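Putative polyketide synthase (Streptomyces coelicolor, PDB 1U0M) catalyses the iterative condensation of five malonyl-CoA units and the closure of the resulting pentaketide into 1,3,6,8-tetrahydroxynaphthalene, a precursor of melanin and naphthoquinones. Local coordinates at residues A[177-182]-A[237-242]; A[194-199]-A[309-314]; A[78-83]-A[116-121]; A[227-232]-A[343-348]. One frame throughout, in Å; residues are numbered along the deposited sequence.

Interaction 3 comes first along the chain and closes before the others open; interactions 1, 2 and 4 interlace, their segments alternating from 177 to 348. One segment each of interactions 1 and 4, whose centres are about 17 Å apart, lies on the hairpin strands 238-243 and 230-235. Interaction 1 also touches interaction 2, about 14 Å away between centres, through Ser177 with Asp198 and Phe241 with Phe196, and both join the N- and C-terminal chalcone synthase domains. Interactions 2 and 4 border the Cys146 site. Interactions 1, 3 and 4 reach the second subunit and interaction 2 does not, so the contacts run from the active site to the interface of the thiolase-fold homodimer.

Interaction 1: A[177-182]-A[237-242]; sequences SLCYQP and TGFHFL. With GOL (glycerol), chain D.
The amide of Gln181 stacks on the His240 imidazole, and this is where the contact is tight. With chi1 at -49°, Gln181 CG stands opposite its own carbonyl carbon and over the imidazole face, 3.8 Å from the His240 ring centroid, in a CH-pi contact. A bend at chi2 (-75°) then lays the amide over the ring, the two planes only 11° apart, with Gln181 CD 3.6 Å from His240 CE1. The imidazole is also steadied by a weak bond from His240 ND1 to the carbonyl of Gly238. Cys179 packs more loosely, its SG 4.3 Å from Phe239 CB and at the edge of the phenyl ring; Phe239 itself stacks on Phe117 of the second subunit. Cys179 is partly exposed, near a bound polyethylene glycol and about 11 Å from the side chain of the probable nucleophile Cys146. A glycerol, probably from the crystallisation liquor, spans the two backbones: its O1 accepts from Gln181 N (2.8 Å, nearly straight) and its O3 from Phe241 N (2.6 Å). The direct contact is thus stacking and apolar, whereas the backbone N-H groups of Gln181 and Phe241 are met by glycerol hydroxyls.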
loop_
_atom_site.group_PDB
_atom_site.type_symbol
_atom_site.label_atom_id
_atom_site.label_comp_id
_atom_site.label_asym_id
_atom_site.label_seq_id
_atom_site.Cartn_x
_atom_site.Cartn_y
_atom_site.Cartn_z
ATOM N N SER A 177 11.302 -8.891 -13.648
ATOM C CA SER A 177 11.527 -8.998 -15.074
ATOM C C SER A 177 10.451 -8.261 -15.849
ATOM O O SER A 177 10.662 -7.880 -16.991
ATOM C CB SER A 177 11.529 -10.463 -15.498
ATOM O OG SER A 177 10.268 -11.051 -15.257
ATOM N N LEU A 178 9.288 -8.070 -15.234
ATOM C CA LEU A 178 8.188 -7.374 -15.899
ATOM C C LEU A 178 8.342 -5.859 -15.847
ATOM O O LEU A 178 7.447 -5.118 -16.234
ATOM C CB LEU A 178 6.847 -7.795 -15.291
ATOM C CG LEU A 178 6.426 -9.229 -15.659
ATOM C CD1 LEU A 178 6.401 -9.372 -17.184
ATOM C CD2 LEU A 178 7.407 -10.240 -15.086
ATOM N N CYS A 179 9.489 -5.407 -15.362
ATOM C CA CYS A 179 9.774 -3.989 -15.290
ATOM C C CYS A 179 10.993 -3.696 -16.138
ATOM O O CYS A 179 11.587 -2.643 -16.029
ATOM C CB CYS A 179 9.995 -3.554 -13.839
ATOM S SG CYS A 179 8.457 -3.475 -12.868
ATOM N N TYR A 180 11.361 -4.642 -16.998
ATOM C CA TYR A 180 12.504 -4.453 -17.894
ATOM C C TYR A 180 12.112 -3.416 -18.945
ATOM O O TYR A 180 11.080 -3.564 -19.603
ATOM C CB TYR A 180 12.870 -5.772 -18.585
ATOM C CG TYR A 180 13.885 -5.603 -19.697
ATOM C CD1 TYR A 180 15.183 -5.134 -19.430
ATOM C CD2 TYR A 180 13.535 -5.850 -21.019
ATOM C CE1 TYR A 180 16.093 -4.913 -20.465
ATOM C CE2 TYR A 180 14.431 -5.634 -22.054
ATOM C CZ TYR A 180 15.704 -5.163 -21.775
ATOM O OH TYR A 180 16.567 -4.914 -22.812
ATOM N N GLN A 181 12.933 -2.377 -19.106
ATOM C CA GLN A 181 12.661 -1.306 -20.068
ATOM C C GLN A 181 13.788 -1.128 -21.080
ATOM O O GLN A 181 14.766 -0.415 -20.816
ATOM C CB GLN A 181 12.459 0.027 -19.345
ATOM C CG GLN A 181 11.491 -0.009 -18.184
ATOM C CD GLN A 181 10.026 -0.065 -18.595
ATOM O OE1 GLN A 181 9.162 -0.244 -17.747
ATOM N NE2 GLN A 181 9.747 0.110 -19.881
ATOM N N PRO A 182 13.650 -1.739 -22.268
ATOM C CA PRO A 182 14.658 -1.653 -23.332
ATOM C C PRO A 182 15.166 -0.230 -23.536
ATOM O O PRO A 182 16.336 -0.014 -23.872
ATOM C CB PRO A 182 13.908 -2.162 -24.554
ATOM C CG PRO A 182 12.958 -3.133 -23.978
ATOM C CD PRO A 182 12.443 -2.425 -22.760
ATOM N N THR A 237 5.188 3.459 -20.454
ATOM C CA THR A 237 5.832 2.157 -20.625
ATOM C C THR A 237 5.852 1.361 -19.326
ATOM O O THR A 237 6.264 0.196 -19.284
ATOM C CB THR A 237 7.282 2.324 -21.123
ATOM O OG1 THR A 237 7.796 3.567 -20.651
ATOM C CG2 THR A 237 7.348 2.305 -22.638
ATOM N N GLY A 238 5.419 1.998 -18.248
ATOM C CA GLY A 238 5.386 1.307 -16.981
ATOM C C GLY A 238 6.306 1.912 -15.955
ATOM O O GLY A 238 6.496 3.126 -15.918
ATOM N N PHE A 239 6.887 1.053 -15.128
ATOM C CA PHE A 239 7.771 1.508 -14.075
ATOM C C PHE A 239 9.235 1.418 -14.464
ATOM O O PHE A 239 9.732 0.337 -14.801
ATOM C CB PHE A 239 7.523 0.692 -12.798
ATOM C CG PHE A 239 6.105 0.758 -12.305
ATOM C CD1 PHE A 239 5.354 1.924 -12.462
ATOM C CD2 PHE A 239 5.521 -0.332 -11.667
ATOM C CE1 PHE A 239 4.051 1.997 -11.993
ATOM C CE2 PHE A 239 4.221 -0.268 -11.195
ATOM C CZ PHE A 239 3.480 0.897 -11.356
ATOM N N HIS A 240 9.907 2.566 -14.423
ATOM C CA HIS A 240 11.328 2.658 -14.732
ATOM C C HIS A 240 12.065 2.852 -13.402
ATOM O O HIS A 240 11.901 3.863 -12.720
ATOM C CB HIS A 240 11.615 3.848 -15.671
ATOM C CG HIS A 240 11.025 3.700 -17.039
ATOM N ND1 HIS A 240 9.665 3.594 -17.258
ATOM C CD2 HIS A 240 11.605 3.681 -18.264
ATOM C CE1 HIS A 240 9.436 3.522 -18.558
ATOM N NE2 HIS A 240 10.597 3.572 -19.190
ATOM N N PHE A 241 12.871 1.867 -13.044
ATOM C CA PHE A 241 13.612 1.886 -11.800
ATOM C C PHE A 241 14.862 2.769 -11.842
ATOM O O PHE A 241 15.695 2.640 -12.736
ATOM C CB PHE A 241 14.006 0.453 -11.424
ATOM C CG PHE A 241 14.549 0.324 -10.038
ATOM C CD1 PHE A 241 13.773 0.688 -8.941
ATOM C CD2 PHE A 241 15.837 -0.156 -9.820
ATOM C CE1 PHE A 241 14.270 0.575 -7.640
ATOM C CE2 PHE A 241 16.342 -0.269 -8.512
ATOM C CZ PHE A 241 15.556 0.094 -7.432
ATOM N N LEU A 242 14.983 3.654 -10.857
ATOM C CA LEU A 242 16.118 4.564 -10.759
ATOM C C LEU A 242 16.865 4.331 -9.451
ATOM O O LEU A 242 16.292 4.417 -8.351
ATOM C CB LEU A 242 15.652 6.020 -10.825
ATOM C CG LEU A 242 15.286 6.627 -12.185
ATOM C CD1 LEU A 242 14.233 5.799 -12.894
ATOM C CD2 LEU A 242 14.778 8.032 -11.962
HETATM C C1 GOL D . 15.252 -0.797 -17.146
HETATM O O1 GOL D . 15.179 -2.201 -17.427
HETATM C C2 GOL D . 14.896 -0.652 -15.676
HETATM O O2 GOL D . 15.569 0.529 -15.209
HETATM C C3 GOL D . 13.400 -0.540 -15.561
HETATM O O3 GOL D . 12.907 -0.419 -14.229
#

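Interaction 2: A[194-199]-A[309-314]; sequences GLFGDG and YGNIAS
Two torsions lay Phe196 and Asn311 side by side, pointing the same way: chi1 of -64° sets the phenyl group opposite its own carbonyl carbon, and chi1 of -167° carries the asparagine amide opposite its backbone N. The two planes are 23° apart, with Phe196 CE2 3.6 Å from Asn311 CG, and Asn311 CB makes an off-centre CH-pi contact with the ring. Beneath them the backbones form a single beta bridge. Asn311 N bonds to Leu195 O (2.7 Å), and Asn311 O takes a bond from Gly197 N (2.9 Å). The asparagine is thus gripped through both its N and its O, and Asn311 OD1 accepts from Ala313 N in the carbonyl plane, an Asx turn that fixes the rotation of the amide. The side chain of Asn311 is about 4 Å from that of Cys146, the active-site cysteine by similarity to relatives; Asn311 probably corresponds to the asparagine of the Cys-His-Asn triad of chalcone synthase, and Phe196 probably to its gatekeeper phenylalanine. Replacing Asn311 by an alanine would probably leave the Ala313 N-H without its acceptor and one flank of the Phe196 ring without its amide neighbour. Any side chain on Gly197 would strike Tyr309 O, and one on Gly310 would strike Leu195 O. Farther along, Ile312 CG2 rests 3.9 Å from Gly197 C, and a water donates to both Asp198 O and Tyr309 O, 2.6 Å from the latter.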
loop_
_atom_site.group_PDB
_atom_site.type_symbol
_atom_site.label_atom_id
_atom_site.label_comp_id
_atom_site.label_asym_id
_atom_site.label_seq_id
_atom_site.Cartn_x
_atom_site.Cartn_y
_atom_site.Cartn_z
ATOM N N GLY A 194 20.991 -6.793 -14.730
ATOM C CA GLY A 194 21.746 -8.015 -14.478
ATOM C C GLY A 194 21.599 -8.495 -13.043
ATOM O O GLY A 194 22.079 -9.573 -12.674
ATOM N N LEU A 195 20.879 -7.706 -12.250
ATOM C CA LEU A 195 20.692 -7.958 -10.821
ATOM C C LEU A 195 19.337 -8.463 -10.305
ATOM O O LEU A 195 19.283 -9.381 -9.487
ATOM C CB LEU A 195 21.059 -6.664 -10.089
ATOM C CG LEU A 195 21.005 -6.555 -8.578
ATOM C CD1 LEU A 195 21.819 -7.671 -7.948
ATOM C CD2 LEU A 195 21.550 -5.187 -8.172
ATOM N N PHE A 196 18.241 -7.863 -10.756
ATOM C CA PHE A 196 16.924 -8.264 -10.267
ATOM C C PHE A 196 16.345 -9.511 -10.893
ATOM O O PHE A 196 16.552 -9.765 -12.073
ATOM C CB PHE A 196 15.925 -7.127 -10.428
ATOM C CG PHE A 196 16.253 -5.919 -9.617
ATOM C CD1 PHE A 196 17.171 -4.984 -10.085
ATOM C CD2 PHE A 196 15.676 -5.731 -8.369
ATOM C CE1 PHE A 196 17.515 -3.877 -9.317
ATOM C CE2 PHE A 196 16.015 -4.625 -7.586
ATOM C CZ PHE A 196 16.938 -3.695 -8.058
ATOM N N GLY A 197 15.610 -10.275 -10.086
ATOM C CA GLY A 197 14.978 -11.503 -10.552
ATOM C C GLY A 197 13.535 -11.608 -10.077
ATOM O O GLY A 197 12.996 -10.673 -9.464
ATOM N N ASP A 198 12.890 -12.732 -10.382
ATOM C CA ASP A 198 11.509 -12.944 -9.957
ATOM C C ASP A 198 11.443 -14.004 -8.839
ATOM O O ASP A 198 12.128 -15.024 -8.890
ATOM C CB ASP A 198 10.634 -13.387 -11.130
ATOM C CG ASP A 198 10.676 -12.419 -12.310
ATOM O OD1 ASP A 198 11.049 -11.234 -12.158
ATOM O OD2 ASP A 198 10.314 -12.859 -13.405
ATOM N N GLY A 199 10.620 -13.747 -7.829
ATOM C CA GLY A 199 10.490 -14.678 -6.714
ATOM C C GLY A 199 9.249 -14.397 -5.887
ATOM O O GLY A 199 8.746 -13.274 -5.868
ATOM N N TYR A 309 19.243 -16.317 -6.759
ATOM C CA TYR A 309 17.987 -15.778 -7.261
ATOM C C TYR A 309 18.128 -14.361 -7.797
ATOM O O TYR A 309 17.344 -13.918 -8.635
ATOM C CB TYR A 309 16.936 -15.797 -6.138
ATOM C CG TYR A 309 16.552 -17.183 -5.650
ATOM C CD1 TYR A 309 15.939 -17.363 -4.408
ATOM C CD2 TYR A 309 16.780 -18.312 -6.438
ATOM C CE1 TYR A 309 15.559 -18.634 -3.964
ATOM C CE2 TYR A 309 16.407 -19.584 -6.009
ATOM C CZ TYR A 309 15.798 -19.738 -4.774
ATOM O OH TYR A 309 15.421 -20.995 -4.357
ATOM N N GLY A 310 19.139 -13.655 -7.313
ATOM C CA GLY A 310 19.335 -12.284 -7.731
ATOM C C GLY A 310 18.553 -11.447 -6.750
ATOM O O GLY A 310 18.150 -11.936 -5.696
ATOM N N ASN A 311 18.330 -10.185 -7.076
ATOM C CA ASN A 311 17.573 -9.336 -6.182
ATOM C C ASN A 311 16.095 -9.512 -6.484
ATOM O O ASN A 311 15.596 -9.039 -7.509
ATOM C CB ASN A 311 17.955 -7.878 -6.370
ATOM C CG ASN A 311 17.424 -7.015 -5.270
ATOM O OD1 ASN A 311 16.319 -7.253 -4.756
ATOM N ND2 ASN A 311 18.196 -5.998 -4.890
ATOM N N ILE A 312 15.398 -10.196 -5.584
ATOM C CA ILE A 312 13.986 -10.442 -5.756
ATOM C C ILE A 312 13.167 -9.524 -4.851
ATOM O O ILE A 312 12.141 -9.924 -4.291
ATOM C CB ILE A 312 13.660 -11.914 -5.478
ATOM C CG1 ILE A 312 14.063 -12.299 -4.054
ATOM C CG2 ILE A 312 14.446 -12.782 -6.418
ATOM C CD1 ILE A 312 13.697 -13.707 -3.698
ATOM N N ALA A 313 13.641 -8.286 -4.729
ATOM C CA ALA A 313 12.999 -7.248 -3.936
ATOM C C ALA A 313 12.545 -7.671 -2.546
ATOM O O ALA A 313 13.284 -8.312 -1.808
ATOM C CB ALA A 313 11.821 -6.664 -4.703
ATOM N N SER A 314 11.309 -7.306 -2.213
ATOM C CA SER A 314 10.713 -7.585 -0.916
ATOM C C SER A 314 10.857 -9.027 -0.446
ATOM O O SER A 314 10.852 -9.292 0.754
ATOM C CB SER A 314 9.229 -7.191 -0.927
ATOM O OG SER A 314 8.464 -8.001 -1.814
HETATM O O HOH W 1 15.203 -15.308 -9.005
#

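Interaction 3: A[78-83]-A[116-121]; sequences KVYERE and GFMMPS
The helical turn 78-83, part of the long helix 73-99, passes an extended, irregular loop, and the backbones come nearest where the CA atoms of Tyr80 and Gly116 stand 6.2 Å apart. That approach depends on glycine: Gly116 CA is centred over one face of the Tyr80 ring, 3.8 Å from its centroid and 4° off the normal, and a CB at this position would run into Tyr80 CG. The tyrosine ring is swung out to the loop by a chi1 of 171°, and its hydroxyl is tied to Ser113 OG beyond the contact, which helps fix the ring from its far end. Met118 comes in at the rim instead. Its CG lies in the ring plane at the edge, and its SD is 3.7 Å from Tyr80 CE1, an oblique Met-aromatic contact. The same sulfur touches the next helical residue, with Met118 SD 3.8 Å from Glu81 CB, and a bend at chi3 (-60°) carries the methyl group along Glu81 to 4.0 Å between Met118 CE and Glu81 OE2. The thioether thus fills the angle between two consecutive helix side chains, with no hydrogen bond between the segments. Phe117 points away from the helix, while Met118 O accepts from Gln143 NE2 of the second subunit. Next along the loop comes Met119, followed by a cis-proline, Pro120; Met119 packs on Tyr232 of the second subunit, as in chalcone synthase, where the corresponding methionine reaches into the partner's active-site cavity.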
loop_
_atom_site.group_PDB
_atom_site.type_symbol
_atom_site.label_atom_id
_atom_site.label_comp_id
_atom_site.label_asym_id
_atom_site.label_seq_id
_atom_site.Cartn_x
_atom_site.Cartn_y
_atom_site.Cartn_z
ATOM N N LYS A 78 -0.849 -7.593 -17.430
ATOM C CA LYS A 78 -1.746 -8.736 -17.579
ATOM C C LYS A 78 -0.917 -9.970 -17.208
ATOM O O LYS A 78 -1.367 -10.833 -16.456
ATOM C CB LYS A 78 -2.241 -8.867 -19.026
ATOM C CG LYS A 78 -3.736 -8.612 -19.217
ATOM C CD LYS A 78 -4.040 -7.134 -19.305
ATOM C CE LYS A 78 -3.888 -6.636 -20.727
ATOM N NZ LYS A 78 -5.015 -7.072 -21.605
ATOM N N VAL A 79 0.307 -10.051 -17.724
ATOM C CA VAL A 79 1.164 -11.186 -17.390
ATOM C C VAL A 79 1.371 -11.245 -15.877
ATOM O O VAL A 79 1.384 -12.326 -15.286
ATOM C CB VAL A 79 2.530 -11.075 -18.040
ATOM C CG1 VAL A 79 3.380 -12.273 -17.648
ATOM C CG2 VAL A 79 2.373 -10.963 -19.543
ATOM N N TYR A 80 1.516 -10.072 -15.261
ATOM C CA TYR A 80 1.722 -9.982 -13.827
ATOM C C TYR A 80 0.615 -10.670 -13.049
ATOM O O TYR A 80 0.906 -11.530 -12.228
ATOM C CB TYR A 80 1.875 -8.510 -13.393
ATOM C CG TYR A 80 1.877 -8.292 -11.887
ATOM C CD1 TYR A 80 0.719 -7.887 -11.220
ATOM C CD2 TYR A 80 3.012 -8.561 -11.122
ATOM C CE1 TYR A 80 0.690 -7.764 -9.831
ATOM C CE2 TYR A 80 2.994 -8.445 -9.731
ATOM C CZ TYR A 80 1.828 -8.046 -9.092
ATOM O OH TYR A 80 1.795 -7.940 -7.713
ATOM N N GLU A 81 -0.653 -10.333 -13.305
ATOM C CA GLU A 81 -1.728 -10.977 -12.548
ATOM C C GLU A 81 -1.931 -12.446 -12.874
ATOM O O GLU A 81 -2.245 -13.233 -11.988
ATOM C CB GLU A 81 -3.067 -10.223 -12.673
ATOM C CG GLU A 81 -3.654 -10.079 -14.051
ATOM C CD GLU A 81 -5.129 -9.666 -14.012
ATOM O OE1 GLU A 81 -5.665 -9.235 -15.062
ATOM O OE2 GLU A 81 -5.758 -9.786 -12.937
ATOM N N ARG A 82 -1.746 -12.830 -14.131
ATOM C CA ARG A 82 -1.898 -14.238 -14.490
ATOM C C ARG A 82 -0.867 -15.094 -13.757
ATOM O O ARG A 82 -1.207 -16.134 -13.178
ATOM C CB ARG A 82 -1.704 -14.449 -15.989
ATOM C CG ARG A 82 -1.781 -15.923 -16.407
ATOM C CD ARG A 82 -1.218 -16.137 -17.814
ATOM N NE ARG A 82 0.241 -16.044 -17.868
ATOM C CZ ARG A 82 0.919 -15.534 -18.891
ATOM N NH1 ARG A 82 0.264 -15.063 -19.944
ATOM N NH2 ARG A 82 2.253 -15.512 -18.874
ATOM N N GLU A 83 0.395 -14.650 -13.790
ATOM C CA GLU A 83 1.484 -15.387 -13.154
ATOM C C GLU A 83 1.374 -15.433 -11.640
ATOM O O GLU A 83 1.837 -16.379 -11.013
ATOM C CB GLU A 83 2.845 -14.790 -13.538
ATOM C CG GLU A 83 3.234 -14.924 -15.014
ATOM C CD GLU A 83 3.343 -16.370 -15.473
ATOM O OE1 GLU A 83 3.690 -17.242 -14.646
ATOM O OE2 GLU A 83 3.100 -16.635 -16.666
ATOM N N GLY A 116 4.190 -4.616 -10.215
ATOM C CA GLY A 116 3.012 -4.577 -11.041
ATOM C C GLY A 116 1.965 -3.847 -10.245
ATOM O O GLY A 116 2.145 -3.589 -9.059
ATOM N N PHE A 117 0.859 -3.514 -10.881
ATOM C CA PHE A 117 -0.167 -2.813 -10.163
ATOM C C PHE A 117 -1.567 -3.267 -10.471
ATOM O O PHE A 117 -1.980 -3.327 -11.624
ATOM C CB PHE A 117 -0.052 -1.313 -10.409
ATOM C CG PHE A 117 -0.994 -0.513 -9.593
ATOM C CD1 PHE A 117 -2.256 -0.199 -10.076
ATOM C CD2 PHE A 117 -0.644 -0.120 -8.299
ATOM C CE1 PHE A 117 -3.154 0.498 -9.286
ATOM C CE2 PHE A 117 -1.544 0.578 -7.500
ATOM C CZ PHE A 117 -2.792 0.888 -7.989
ATOM N N MET A 118 -2.302 -3.594 -9.421
ATOM C CA MET A 118 -3.676 -3.997 -9.593
ATOM C C MET A 118 -4.549 -3.551 -8.421
ATOM O O MET A 118 -4.111 -3.516 -7.264
ATOM C CB MET A 118 -3.774 -5.516 -9.841
ATOM C CG MET A 118 -2.909 -6.417 -8.969
ATOM S SD MET A 118 -2.948 -8.202 -9.475
ATOM C CE MET A 118 -4.721 -8.559 -9.276
ATOM N N MET A 119 -5.770 -3.141 -8.746
ATOM C CA MET A 119 -6.728 -2.730 -7.740
ATOM C C MET A 119 -8.056 -3.387 -8.086
ATOM O O MET A 119 -8.578 -3.175 -9.184
ATOM C CB MET A 119 -6.918 -1.222 -7.726
ATOM C CG MET A 119 -8.002 -0.815 -6.771
ATOM S SD MET A 119 -8.245 0.930 -6.696
ATOM C CE MET A 119 -6.800 1.332 -5.857
ATOM N N PRO A 120 -8.601 -4.210 -7.166
ATOM C CA PRO A 120 -8.027 -4.525 -5.843
ATOM C C PRO A 120 -6.724 -5.315 -5.982
ATOM O O PRO A 120 -6.426 -5.846 -7.043
ATOM C CB PRO A 120 -9.102 -5.405 -5.177
ATOM C CG PRO A 120 -10.306 -5.288 -6.055
ATOM C CD PRO A 120 -9.754 -5.077 -7.438
ATOM N N SER A 121 -5.963 -5.414 -4.905
ATOM C CA SER A 121 -4.733 -6.185 -4.962
ATOM C C SER A 121 -5.172 -7.643 -4.948
ATOM O O SER A 121 -6.374 -7.932 -4.895
ATOM C CB SER A 121 -3.853 -5.887 -3.762
ATOM O OG SER A 121 -4.473 -6.322 -2.575
#

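Interaction 4: A[227-232]-A[343-348]; sequences EDWIMY and PGITAE
Ile345 spreads its longer branch between Trp229 and Ile230. With chi1 at -64° and chi2 at 177°, CG1 and CD1 form an extended arm: Ile345 CD1 meets Trp229 CB at 3.9 Å and comes obliquely to the indole at CE3. Ile230, also extended beyond CG1 (chi2 -177°), crosses that arm at about a right angle, with its CD1 4.1 Å from Ile345 CG1. Ile230 CG2, the other branch, looks toward the Pro343 ring across a more distant 4.4 Å to CD. An alanine in place of Ile345 would probably open a gap between Trp229 and Ile230 and leave the indole and the Ile230 methyl less well supported. The backbones meet through CA-H...O contacts, Glu227 CA to Gly344 O at 3.0 Å and Pro343 CA to Ile230 O at 3.4 Å. One water accepts from Gly344 N (2.7 Å) and Ile230 N and lies within hydrogen-bonding reach of Glu227 O. Gly-Phe-Gly-Pro-Gly, the chalcone synthase family loop beside the active site, ends at Gly344, with a cis peptide bond leading into Ile345. The Pro343 side chain is about 5 Å from that of Cys146 and packs on Met119 of the second subunit. The chemistry is thus mostly apolar: side-chain contacts lie beside a backbone bridged by water, with no direct hydrogen bond between the segments.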
loop_
_atom_site.group_PDB
_atom_site.type_symbol
_atom_site.label_atom_id
_atom_site.label_comp_id
_atom_site.label_asym_id
_atom_site.label_seq_id
_atom_site.Cartn_x
_atom_site.Cartn_y
_atom_site.Cartn_z
ATOM N N GLU A 227 15.095 10.707 -0.907
ATOM C CA GLU A 227 13.792 10.341 -1.465
ATOM C C GLU A 227 13.856 9.812 -2.889
ATOM O O GLU A 227 13.236 8.795 -3.197
ATOM C CB GLU A 227 12.827 11.535 -1.422
ATOM C CG GLU A 227 12.607 12.098 -0.040
ATOM C CD GLU A 227 13.522 13.273 0.272
ATOM O OE1 GLU A 227 14.660 13.328 -0.262
ATOM O OE2 GLU A 227 13.098 14.137 1.068
ATOM N N ASP A 228 14.617 10.496 -3.742
ATOM C CA ASP A 228 14.755 10.097 -5.139
ATOM C C ASP A 228 15.933 9.184 -5.424
ATOM O O ASP A 228 16.275 8.957 -6.586
ATOM C CB ASP A 228 14.856 11.336 -6.050
ATOM C CG ASP A 228 16.132 12.144 -5.817
ATOM O OD1 ASP A 228 17.246 11.583 -5.926
ATOM O OD2 ASP A 228 16.017 13.354 -5.529
ATOM N N TRP A 229 16.553 8.644 -4.381
ATOM C CA TRP A 229 17.709 7.771 -4.583
ATOM C C TRP A 229 17.384 6.349 -5.042
ATOM O O TRP A 229 18.159 5.751 -5.778
ATOM C CB TRP A 229 18.567 7.785 -3.323
ATOM C CG TRP A 229 19.325 9.083 -3.219
ATOM C CD1 TRP A 229 18.990 10.276 -3.806
ATOM C CD2 TRP A 229 20.562 9.308 -2.536
ATOM N NE1 TRP A 229 19.947 11.224 -3.538
ATOM C CE2 TRP A 229 20.923 10.659 -2.758
ATOM C CE3 TRP A 229 21.403 8.503 -1.760
ATOM C CZ2 TRP A 229 22.090 11.218 -2.233
ATOM C CZ3 TRP A 229 22.566 9.063 -1.239
ATOM C CH2 TRP A 229 22.896 10.408 -1.478
ATOM N N ILE A 230 16.236 5.820 -4.618
ATOM C CA ILE A 230 15.780 4.488 -5.036
ATOM C C ILE A 230 14.289 4.682 -5.316
ATOM O O ILE A 230 13.451 4.617 -4.417
ATOM C CB ILE A 230 15.990 3.436 -3.943
ATOM C CG1 ILE A 230 17.408 3.564 -3.363
ATOM C CG2 ILE A 230 15.809 2.047 -4.544
ATOM C CD1 ILE A 230 17.762 2.531 -2.305
ATOM N N MET A 231 13.967 4.931 -6.579
ATOM C CA MET A 231 12.596 5.232 -6.957
ATOM C C MET A 231 12.164 4.747 -8.329
ATOM O O MET A 231 12.950 4.238 -9.124
ATOM C CB MET A 231 12.412 6.745 -6.954
ATOM C CG MET A 231 13.205 7.398 -8.095
ATOM S SD MET A 231 13.206 9.184 -8.058
ATOM C CE MET A 231 11.533 9.532 -8.716
ATOM N N TYR A 232 10.889 4.978 -8.599
ATOM C CA TYR A 232 10.295 4.629 -9.870
ATOM C C TYR A 232 9.955 5.883 -10.674
ATOM O O TYR A 232 9.476 6.858 -10.123
ATOM C CB TYR A 232 8.985 3.852 -9.639
ATOM C CG TYR A 232 9.095 2.345 -9.627
ATOM C CD1 TYR A 232 8.091 1.572 -9.050
ATOM C CD2 TYR A 232 10.171 1.693 -10.216
ATOM C CE1 TYR A 232 8.148 0.186 -9.061
ATOM C CE2 TYR A 232 10.251 0.304 -10.235
ATOM C CZ TYR A 232 9.226 -0.446 -9.657
ATOM O OH TYR A 232 9.254 -1.822 -9.700
ATOM N N PRO A 343 13.129 2.112 -1.160
ATOM C CA PRO A 343 12.597 3.460 -1.386
ATOM C C PRO A 343 12.435 4.303 -0.113
ATOM O O PRO A 343 11.802 3.871 0.850
ATOM C CB PRO A 343 11.264 3.175 -2.064
ATOM C CG PRO A 343 11.599 1.999 -2.921
ATOM C CD PRO A 343 12.408 1.123 -1.986
ATOM N N GLY A 344 12.995 5.511 -0.119
ATOM C CA GLY A 344 12.890 6.374 1.045
ATOM C C GLY A 344 13.995 7.416 1.152
ATOM O O GLY A 344 13.730 8.614 1.025
ATOM N N ILE A 345 15.234 6.989 1.400
ATOM C CA ILE A 345 15.588 5.586 1.581
ATOM C C ILE A 345 15.062 5.092 2.925
ATOM O O ILE A 345 15.314 5.707 3.965
ATOM C CB ILE A 345 17.120 5.416 1.515
ATOM C CG1 ILE A 345 17.616 5.799 0.112
ATOM C CG2 ILE A 345 17.509 3.997 1.868
ATOM C CD1 ILE A 345 19.117 5.752 -0.071
ATOM N N THR A 346 14.318 3.987 2.896
ATOM C CA THR A 346 13.740 3.422 4.105
ATOM C C THR A 346 14.437 2.159 4.577
ATOM O O THR A 346 15.002 1.407 3.786
ATOM C CB THR A 346 12.261 3.091 3.914
ATOM O OG1 THR A 346 11.554 4.282 3.552
ATOM C CG2 THR A 346 11.670 2.531 5.200
ATOM N N ALA A 347 14.373 1.939 5.888
ATOM C CA ALA A 347 14.978 0.782 6.516
ATOM C C ALA A 347 14.015 0.207 7.545
ATOM O O ALA A 347 13.706 0.854 8.546
ATOM C CB ALA A 347 16.285 1.185 7.188
ATOM N N GLU A 348 13.514 -0.993 7.283
ATOM C CA GLU A 348 12.617 -1.637 8.221
ATOM C C GLU A 348 13.450 -2.661 8.983
ATOM O O GLU A 348 13.735 -3.749 8.487
ATOM C CB GLU A 348 11.452 -2.312 7.492
ATOM C CG GLU A 348 10.468 -1.335 6.842
ATOM C CD GLU A 348 9.707 -0.485 7.854
ATOM O OE1 GLU A 348 10.350 0.294 8.581
ATOM O OE2 GLU A 348 8.463 -0.595 7.924
HETATM O O HOH W 2 14.604 6.623 -2.002
#